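Local coordinates for protein botulinum neurotoxin type C1 (Clostridium botulinum, PDB 3R4S) that binds sialic acid at two sites of its receptor-binding domain, consistent with ganglioside-dependent entry into cells by a neurotoxin whose other chain is a zinc protease, at residues M312-K317 against I341-Q346; F119-N124 against N154-N159; Q17-T22 against F45-K50. All coordinates share one frame; numbering follows the deposited sequence.

Contact 1. Residues M312-K317 against I341-Q346; sequences MTINNK and IGLREQ. With SIA (N-acetyl-alpha-neuraminic acid), chain D.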
# COMPACT_ATOMS: atom_id res chain seq x y z
N MET A 312 -16.65 12.84 12.86
CA MET A 312 -15.61 12.82 13.88
C MET A 312 -16.25 12.92 15.28
O MET A 312 -17.10 13.78 15.53
CB MET A 312 -14.61 13.95 13.67
CG MET A 312 -13.51 13.99 14.71
SD MET A 312 -12.36 15.36 14.45
CE MET A 312 -11.49 14.81 12.97
N THR A 313 -15.85 12.04 16.18
CA THR A 313 -16.39 12.06 17.54
C THR A 313 -15.36 12.61 18.51
O THR A 313 -14.22 12.13 18.58
CB THR A 313 -16.86 10.67 17.99
OG1 THR A 313 -18.03 10.30 17.23
CG2 THR A 313 -17.22 10.67 19.46
N ILE A 314 -15.75 13.64 19.25
CA ILE A 314 -14.90 14.21 20.29
C ILE A 314 -15.69 14.32 21.59
O ILE A 314 -16.82 14.83 21.60
CB ILE A 314 -14.41 15.61 19.90
CG1 ILE A 314 -13.65 15.55 18.58
CG2 ILE A 314 -13.55 16.20 21.01
CD1 ILE A 314 -13.29 16.91 18.03
N ASN A 315 -15.11 13.84 22.69
CA ASN A 315 -15.77 13.87 23.99
C ASN A 315 -17.21 13.36 23.90
O ASN A 315 -18.13 13.99 24.43
CB ASN A 315 -15.73 15.28 24.59
CG ASN A 315 -14.30 15.75 24.87
OD1 ASN A 315 -14.00 16.94 24.77
ND2 ASN A 315 -13.42 14.81 25.20
N ASN A 316 -17.38 12.24 23.21
CA ASN A 316 -18.69 11.60 23.05
C ASN A 316 -19.76 12.38 22.30
O ASN A 316 -20.93 12.00 22.31
CB ASN A 316 -19.21 11.11 24.40
CG ASN A 316 -18.41 9.94 24.93
OD1 ASN A 316 -17.76 10.04 25.98
ND2 ASN A 316 -18.43 8.83 24.21
N LYS A 317 -19.37 13.46 21.65
CA LYS A 317 -20.27 14.17 20.75
C LYS A 317 -19.82 13.91 19.32
O LYS A 317 -18.63 13.99 19.01
CB LYS A 317 -20.24 15.67 21.05
CG LYS A 317 -21.09 16.50 20.10
CD LYS A 317 -22.45 16.83 20.71
CE LYS A 317 -22.30 17.84 21.84
NZ LYS A 317 -21.90 19.18 21.32
N ILE A 341 -12.09 23.75 6.58
CA ILE A 341 -12.94 22.63 6.95
C ILE A 341 -12.97 22.55 8.47
O ILE A 341 -11.93 22.50 9.13
CB ILE A 341 -12.44 21.29 6.36
CG1 ILE A 341 -12.52 21.33 4.83
CG2 ILE A 341 -13.26 20.13 6.93
CD1 ILE A 341 -11.88 20.13 4.12
N GLY A 342 -14.17 22.57 9.04
CA GLY A 342 -14.29 22.50 10.48
C GLY A 342 -15.30 21.45 10.87
O GLY A 342 -15.60 20.55 10.08
N LEU A 343 -15.81 21.55 12.10
CA LEU A 343 -16.74 20.56 12.61
C LEU A 343 -18.06 21.18 13.06
O LEU A 343 -18.07 22.21 13.73
CB LEU A 343 -16.11 19.79 13.78
CG LEU A 343 -14.77 19.10 13.49
CD1 LEU A 343 -14.00 18.87 14.78
CD2 LEU A 343 -14.99 17.79 12.74
N ARG A 344 -19.16 20.55 12.67
CA ARG A 344 -20.49 21.00 13.06
C ARG A 344 -21.31 19.84 13.58
O ARG A 344 -21.13 18.69 13.18
CB ARG A 344 -21.21 21.64 11.87
CG ARG A 344 -21.46 20.67 10.74
CD ARG A 344 -22.36 21.26 9.67
NE ARG A 344 -23.70 21.52 10.19
CZ ARG A 344 -24.70 21.99 9.45
NH1 ARG A 344 -24.51 22.26 8.17
NH2 ARG A 344 -25.89 22.19 10.00
N GLU A 345 -22.24 20.15 14.48
CA GLU A 345 -23.12 19.14 15.05
C GLU A 345 -23.93 18.48 13.96
O GLU A 345 -24.41 19.13 13.04
CB GLU A 345 -24.06 19.78 16.08
CG GLU A 345 -23.37 20.20 17.36
CD GLU A 345 -24.35 20.79 18.35
OE1 GLU A 345 -25.50 20.31 18.41
OE2 GLU A 345 -23.96 21.74 19.07
N GLN A 346 -24.09 17.17 14.09
CA GLN A 346 -24.90 16.40 13.15
C GLN A 346 -26.34 16.87 13.19
O GLN A 346 -26.82 17.34 14.21
CB GLN A 346 -24.82 14.91 13.47
CG GLN A 346 -23.43 14.33 13.31
CD GLN A 346 -23.41 12.84 13.51
OE1 GLN A 346 -24.40 12.25 13.95
NE2 GLN A 346 -22.28 12.21 13.20
C1 SIA D . -24.17 9.17 11.08
C2 SIA D . -25.64 9.03 10.75
C3 SIA D . -26.44 8.51 11.94
C4 SIA D . -26.71 9.56 13.01
C5 SIA D . -27.22 10.84 12.38
C6 SIA D . -26.22 11.30 11.32
C7 SIA D . -26.60 12.62 10.66
C8 SIA D . -25.57 12.99 9.59
C9 SIA D . -25.77 14.42 9.11
C10 SIA D . -28.25 12.50 13.80
C11 SIA D . -28.08 13.50 14.91
N5 SIA D . -27.16 11.83 13.44
O1A SIA D . -23.48 9.96 10.38
O1B SIA D . -23.69 8.49 12.02
O2 SIA D . -25.75 8.11 9.66
O4 SIA D . -27.69 9.07 13.93
O6 SIA D . -26.12 10.30 10.30
O7 SIA D . -27.88 12.48 10.03
O8 SIA D . -24.24 12.83 10.11
O9 SIA D . -25.32 15.29 10.15
O10 SIA D . -29.33 12.30 13.26
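Two sialic acid sites of the C-terminal, trefoil-type receptor-binding domain flank this pair of segments, with Ile314 in the N-acetyl-beta-neuraminic acid pocket and Gln346 in the N-acetyl-alpha-neuraminic acid pocket; between the segments, Leu343 packs on Met312 and Ile314. Strands 307-314 and 338-345 are not direct partners: both pair with strand 317-323, which runs between them, and the CA atoms of Met312 and Leu343 stand 7.9 Å apart. The gap is bridged by side chains. The two methyls of Leu343 divide the work, CD1 lying 3.9 Å from Ile314 CD1 and also touching Met312 SD, while CD2 reaches Met312 CB at 4.0 Å and the sulfur as well. Leu343 crosses each of these partners at about a right angle. In Met312, CG is anti to the backbone N (chi1 179°), and the chain stays extended to the sulfur, bringing SD against both methyls of Leu343. Ala266 and Tyr286, also of the beta-sugar pocket, pack on the same cluster.

Glu345 OE2 has its main salt-bridge partner in Arg269, another residue of that pocket. From the last position of the type I' turn, Ile314 to Lys317, the bent Lys317 chain brings NZ 4.0 Å from Glu345 OE2, a longer and weaker bridge. One residue on, Gln346 OE1 accepts a hydrogen bond of 2.8 Å from N5 of N-acetyl-alpha-neuraminic acid, with an N-H...O angle of 154°, and Gln346 CB lies 3.4 Å from O9 of the sugar. Asn320, Thr347 and Tyr309 hold the same sugar. The chemistry thus changes along 341-346 from apolar packing beside the beta-sugar pocket, through a carboxylate that Arg269, and more distantly Lys317, would tend to keep ionised, to an amide oxygen that reads the acetamido N-H of the other sugar.

Contact 2. Residues F119-N124 against N154-N159; sequences FTLKQN and NNMMGN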
# COMPACT_ATOMS: atom_id res chain seq x y z
N PHE A 119 16.53 -9.72 -4.05
CA PHE A 119 16.47 -10.91 -4.91
C PHE A 119 17.88 -11.38 -5.20
O PHE A 119 18.73 -10.57 -5.56
CB PHE A 119 15.75 -10.63 -6.23
CG PHE A 119 15.77 -11.80 -7.17
CD1 PHE A 119 14.89 -12.86 -7.01
CD2 PHE A 119 16.69 -11.84 -8.21
CE1 PHE A 119 14.91 -13.96 -7.88
CE2 PHE A 119 16.73 -12.93 -9.08
CZ PHE A 119 15.84 -14.00 -8.91
N THR A 120 18.11 -12.67 -5.06
CA THR A 120 19.45 -13.22 -5.24
C THR A 120 19.48 -14.43 -6.16
O THR A 120 18.69 -15.37 -6.00
CB THR A 120 20.04 -13.66 -3.90
OG1 THR A 120 19.99 -12.57 -2.97
CG2 THR A 120 21.49 -14.11 -4.08
N LEU A 121 20.37 -14.40 -7.15
CA LEU A 121 20.75 -15.61 -7.87
C LEU A 121 21.94 -16.21 -7.13
O LEU A 121 22.95 -15.54 -6.93
CB LEU A 121 21.14 -15.30 -9.31
CG LEU A 121 20.01 -14.97 -10.29
CD1 LEU A 121 20.58 -14.79 -11.68
CD2 LEU A 121 18.94 -16.06 -10.31
N LYS A 122 21.80 -17.46 -6.68
CA LYS A 122 22.90 -18.11 -5.99
C LYS A 122 23.57 -19.14 -6.89
O LYS A 122 23.01 -20.20 -7.17
CB LYS A 122 22.43 -18.78 -4.69
CG LYS A 122 23.57 -19.34 -3.85
CD LYS A 122 23.04 -20.07 -2.63
CE LYS A 122 24.17 -20.57 -1.74
NZ LYS A 122 24.51 -19.58 -0.70
N GLN A 123 24.76 -18.80 -7.38
CA GLN A 123 25.48 -19.68 -8.29
C GLN A 123 26.00 -20.91 -7.57
O GLN A 123 25.81 -22.03 -8.03
CB GLN A 123 26.63 -18.94 -8.96
CG GLN A 123 27.49 -19.83 -9.84
CD GLN A 123 28.65 -19.08 -10.48
OE1 GLN A 123 28.99 -17.98 -10.06
NE2 GLN A 123 29.24 -19.67 -11.51
N ASN A 124 26.66 -20.70 -6.44
CA ASN A 124 27.21 -21.78 -5.64
C ASN A 124 27.48 -21.20 -4.26
O ASN A 124 27.14 -20.05 -4.00
CB ASN A 124 28.50 -22.33 -6.28
CG ASN A 124 29.52 -21.24 -6.55
OD1 ASN A 124 29.84 -20.44 -5.67
ND2 ASN A 124 30.01 -21.18 -7.79
N ASN A 154 14.83 -11.81 -15.16
CA ASN A 154 16.20 -12.20 -15.38
C ASN A 154 16.42 -12.68 -16.81
O ASN A 154 15.56 -13.33 -17.38
CB ASN A 154 16.60 -13.31 -14.43
CG ASN A 154 18.09 -13.59 -14.47
OD1 ASN A 154 18.54 -14.64 -14.95
ND2 ASN A 154 18.85 -12.64 -13.99
N ASN A 155 17.58 -12.35 -17.35
CA ASN A 155 17.99 -12.79 -18.67
C ASN A 155 19.48 -13.10 -18.60
O ASN A 155 20.29 -12.20 -18.41
CB ASN A 155 17.71 -11.69 -19.70
CG ASN A 155 18.06 -12.10 -21.12
OD1 ASN A 155 18.82 -13.03 -21.33
ND2 ASN A 155 17.51 -11.40 -22.09
N MET A 156 19.85 -14.38 -18.72
CA MET A 156 21.26 -14.77 -18.63
C MET A 156 22.14 -13.99 -19.62
O MET A 156 23.28 -13.67 -19.32
CB MET A 156 21.45 -16.28 -18.81
CG MET A 156 20.94 -17.10 -17.65
SD MET A 156 21.63 -16.63 -16.04
CE MET A 156 20.82 -17.83 -14.97
N MET A 157 21.59 -13.66 -20.78
CA MET A 157 22.33 -12.89 -21.78
C MET A 157 22.22 -11.38 -21.58
O MET A 157 22.74 -10.61 -22.38
CB MET A 157 21.84 -13.25 -23.18
CG MET A 157 22.13 -14.69 -23.59
SD MET A 157 23.88 -14.96 -23.92
CE MET A 157 24.51 -15.34 -22.27
N GLY A 158 21.54 -10.96 -20.52
CA GLY A 158 21.29 -9.54 -20.34
C GLY A 158 21.37 -9.08 -18.90
O GLY A 158 22.41 -9.17 -18.25
N ASN A 159 20.25 -8.56 -18.41
CA ASN A 159 20.20 -7.97 -17.07
C ASN A 159 19.22 -8.67 -16.14
O ASN A 159 18.29 -9.37 -16.59
CB ASN A 159 19.81 -6.50 -17.19
CG ASN A 159 20.77 -5.72 -18.04
OD1 ASN A 159 21.92 -5.50 -17.65
ND2 ASN A 159 20.32 -5.32 -19.22
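Leu121 on strand 116-124 faces Asn154 on strand 148-155 with their CA atoms 9.4 Å apart, a spacing that fits side-chain packing between two sheets rather than strand pairing. The contact narrows to one methyl. The two side chains come from opposite directions, and Leu121 CD1 ends 3.6 Å from Asn154 ND2 and 3.9 Å from Asn154 OD1, so the carbon sits against both polar ends of the amide. Asn154 has CG anti to its own backbone N (chi1 -170°), which carries the amide toward the leucine. ND2 is buried by this packing and finds no partner in the model, which probably carries some desolvation cost. Met156 adds a looser touch, its CE lying 4.5 Å from Leu121 CD1. That methionine stands in the type I turn from Asn155 to Gly158, where Asn155 OD1 accepts from Met157 N at 2.9 Å to form an Asx turn, the donor lying 37° out of the carbonyl plane. Around this point, Met160 of strand 159-164 touches both Leu121 and Asn154; Trp108 of strand 108-113 packs on the leucine, Phe78 of strand 77-87 on the asparagine, and Phe182 and Leu177 come in from loops.

Contact 3. Residues Q17-T22 against F45-K50; sequences QNRKNT and FPFDFK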
# COMPACT_ATOMS: atom_id res chain seq x y z
N GLN A 17 -2.29 -19.52 -6.43
CA GLN A 17 -3.49 -18.78 -6.08
C GLN A 17 -4.33 -19.51 -5.04
O GLN A 17 -4.24 -20.74 -4.90
CB GLN A 17 -4.34 -18.52 -7.32
CG GLN A 17 -3.67 -17.58 -8.31
CD GLN A 17 -4.54 -17.30 -9.52
OE1 GLN A 17 -4.90 -18.21 -10.26
NE2 GLN A 17 -4.87 -16.04 -9.72
N ASN A 18 -5.14 -18.75 -4.32
CA ASN A 18 -6.11 -19.28 -3.37
C ASN A 18 -7.42 -19.49 -4.12
O ASN A 18 -8.07 -18.53 -4.53
CB ASN A 18 -6.28 -18.30 -2.20
CG ASN A 18 -7.32 -18.76 -1.18
OD1 ASN A 18 -8.06 -19.72 -1.38
ND2 ASN A 18 -7.37 -18.04 -0.05
N ARG A 19 -7.79 -20.75 -4.35
CA ARG A 19 -9.06 -21.07 -5.00
C ARG A 19 -9.83 -22.08 -4.15
O ARG A 19 -9.31 -23.13 -3.78
CB ARG A 19 -8.82 -21.62 -6.42
CG ARG A 19 -8.26 -20.59 -7.41
CD ARG A 19 -9.10 -19.32 -7.37
NE ARG A 19 -8.73 -18.32 -8.38
CZ ARG A 19 -8.16 -17.14 -8.12
NH1 ARG A 19 -7.86 -16.78 -6.87
NH2 ARG A 19 -7.89 -16.30 -9.12
N LYS A 20 -11.08 -21.74 -3.82
CA LYS A 20 -11.90 -22.58 -2.95
C LYS A 20 -11.22 -22.86 -1.62
O LYS A 20 -11.12 -24.01 -1.19
CB LYS A 20 -12.24 -23.90 -3.65
CG LYS A 20 -13.10 -23.72 -4.90
CD LYS A 20 -13.30 -25.03 -5.64
CE LYS A 20 -14.09 -24.81 -6.93
NZ LYS A 20 -14.26 -26.07 -7.72
N ASN A 21 -10.74 -21.80 -0.97
CA ASN A 21 -10.03 -21.94 0.30
C ASN A 21 -8.87 -22.96 0.28
O ASN A 21 -8.61 -23.63 1.28
CB ASN A 21 -11.00 -22.26 1.44
CG ASN A 21 -10.41 -21.92 2.80
OD1 ASN A 21 -10.39 -22.76 3.71
ND2 ASN A 21 -9.93 -20.69 2.95
N THR A 22 -8.18 -23.04 -0.85
CA THR A 22 -7.04 -23.95 -1.01
C THR A 22 -5.97 -23.27 -1.86
O THR A 22 -6.30 -22.63 -2.86
CB THR A 22 -7.46 -25.23 -1.78
OG1 THR A 22 -8.71 -25.70 -1.27
CG2 THR A 22 -6.40 -26.32 -1.65
N PHE A 45 -11.38 -11.13 -1.37
CA PHE A 45 -10.33 -10.50 -2.17
C PHE A 45 -9.41 -9.70 -1.23
O PHE A 45 -9.87 -9.01 -0.32
CB PHE A 45 -10.91 -9.60 -3.27
CG PHE A 45 -9.87 -8.98 -4.17
CD1 PHE A 45 -9.24 -7.79 -3.81
CD2 PHE A 45 -9.50 -9.60 -5.35
CE1 PHE A 45 -8.27 -7.22 -4.63
CE2 PHE A 45 -8.53 -9.03 -6.17
CZ PHE A 45 -7.91 -7.85 -5.81
N PRO A 46 -8.09 -9.79 -1.45
CA PRO A 46 -7.43 -10.43 -2.58
C PRO A 46 -7.03 -11.90 -2.35
O PRO A 46 -6.16 -12.38 -3.07
CB PRO A 46 -6.17 -9.60 -2.75
CG PRO A 46 -5.86 -9.10 -1.37
CD PRO A 46 -7.11 -9.18 -0.53
N PHE A 47 -7.63 -12.59 -1.37
CA PHE A 47 -7.39 -14.02 -1.20
C PHE A 47 -5.93 -14.36 -0.87
O PHE A 47 -5.42 -15.41 -1.27
CB PHE A 47 -7.83 -14.77 -2.46
CG PHE A 47 -9.21 -14.43 -2.92
CD1 PHE A 47 -10.30 -14.71 -2.12
CD2 PHE A 47 -9.42 -13.82 -4.15
CE1 PHE A 47 -11.60 -14.39 -2.53
CE2 PHE A 47 -10.71 -13.50 -4.58
CZ PHE A 47 -11.81 -13.79 -3.76
N ASP A 48 -5.27 -13.47 -0.14
CA ASP A 48 -3.87 -13.67 0.26
C ASP A 48 -3.72 -14.80 1.25
O ASP A 48 -4.69 -15.19 1.91
CB ASP A 48 -3.38 -12.40 0.95
CG ASP A 48 -4.37 -11.89 1.95
OD1 ASP A 48 -5.34 -11.21 1.54
OD2 ASP A 48 -4.22 -12.21 3.15
N PHE A 49 -2.50 -15.31 1.38
CA PHE A 49 -2.17 -16.14 2.52
C PHE A 49 -1.22 -15.40 3.45
O PHE A 49 -0.41 -14.58 3.01
CB PHE A 49 -1.66 -17.54 2.13
CG PHE A 49 -0.36 -17.57 1.34
CD1 PHE A 49 0.86 -17.65 1.99
CD2 PHE A 49 -0.38 -17.57 -0.05
CE1 PHE A 49 2.05 -17.70 1.26
CE2 PHE A 49 0.80 -17.62 -0.79
CZ PHE A 49 2.03 -17.69 -0.13
N LYS A 50 -1.35 -15.66 4.75
CA LYS A 50 -0.55 -14.94 5.74
C LYS A 50 0.38 -15.87 6.50
O LYS A 50 -0.05 -16.93 6.97
CB LYS A 50 -1.45 -14.22 6.74
CG LYS A 50 -0.65 -13.45 7.78
CD LYS A 50 -1.54 -12.73 8.78
CE LYS A 50 -1.97 -13.66 9.91
NZ LYS A 50 -2.52 -12.88 11.06
O HOH W 1 -4.28 -16.06 -3.93
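Phe47 meets Asn18 just after Phe45 and Pro46, whose peptide bond is cis; Pro46 CB sits over the centre of the Phe45 ring, 3.6 Å above its plane. On the Phe47 ring, the Phe45 backbone N lies toward the rim of one face. Phe47 CB packs against Asn18 CB at 3.9 Å. More telling is the carbonyl oxygen of Phe47, which lies 3.2 Å from Asn18 CB and accepts a weak hydrogen bond of 3.5 Å from Asn18 ND2. A water ties the same oxygen to the backbone: it donates to Phe47 O at 3.0 Å and accepts from Asn18 N at 2.9 Å. Farther out, Arg19 NH1 approaches Phe47 CD2 obliquely while donating a nearly straight bond to Asn18 O (168°), with that oxygen in the guanidinium plane. Next, Asp48 points away from 17-22, and its OD1 bonds Asn42 ND2, while Phe49 begins the strand that pairs with 207-216. A weak amide bond and a water-mediated bridge therefore converge on Phe47 O, beside the packing of Phe47 on Asn18, and together they join strand 12-18 to the loop before strand 49-52.

In the fold
From the N terminus, contact 3 comes first: it closes the 22 residues between strand 12-18 and the loop leading into strand 49-52, two strands that each pair with 207-216. Contact 2 then spans 29 residues, joining strand 116-124 of the eight-stranded sheet to strand 148-155 of the nine-stranded sheet that contact 3 also reaches, and so packs the two sheets of the concanavalin-like domain together. Contact 1, in the trefoil domain, closes 23 residues across the intervening strand 317-323. The three follow in series, with neither nesting nor crossing. Contacts 2 and 3 have centres about 30 Å apart; contact 1 lies about 57 Å, centre to centre, from contact 2, on the opposite side of the chain's centre.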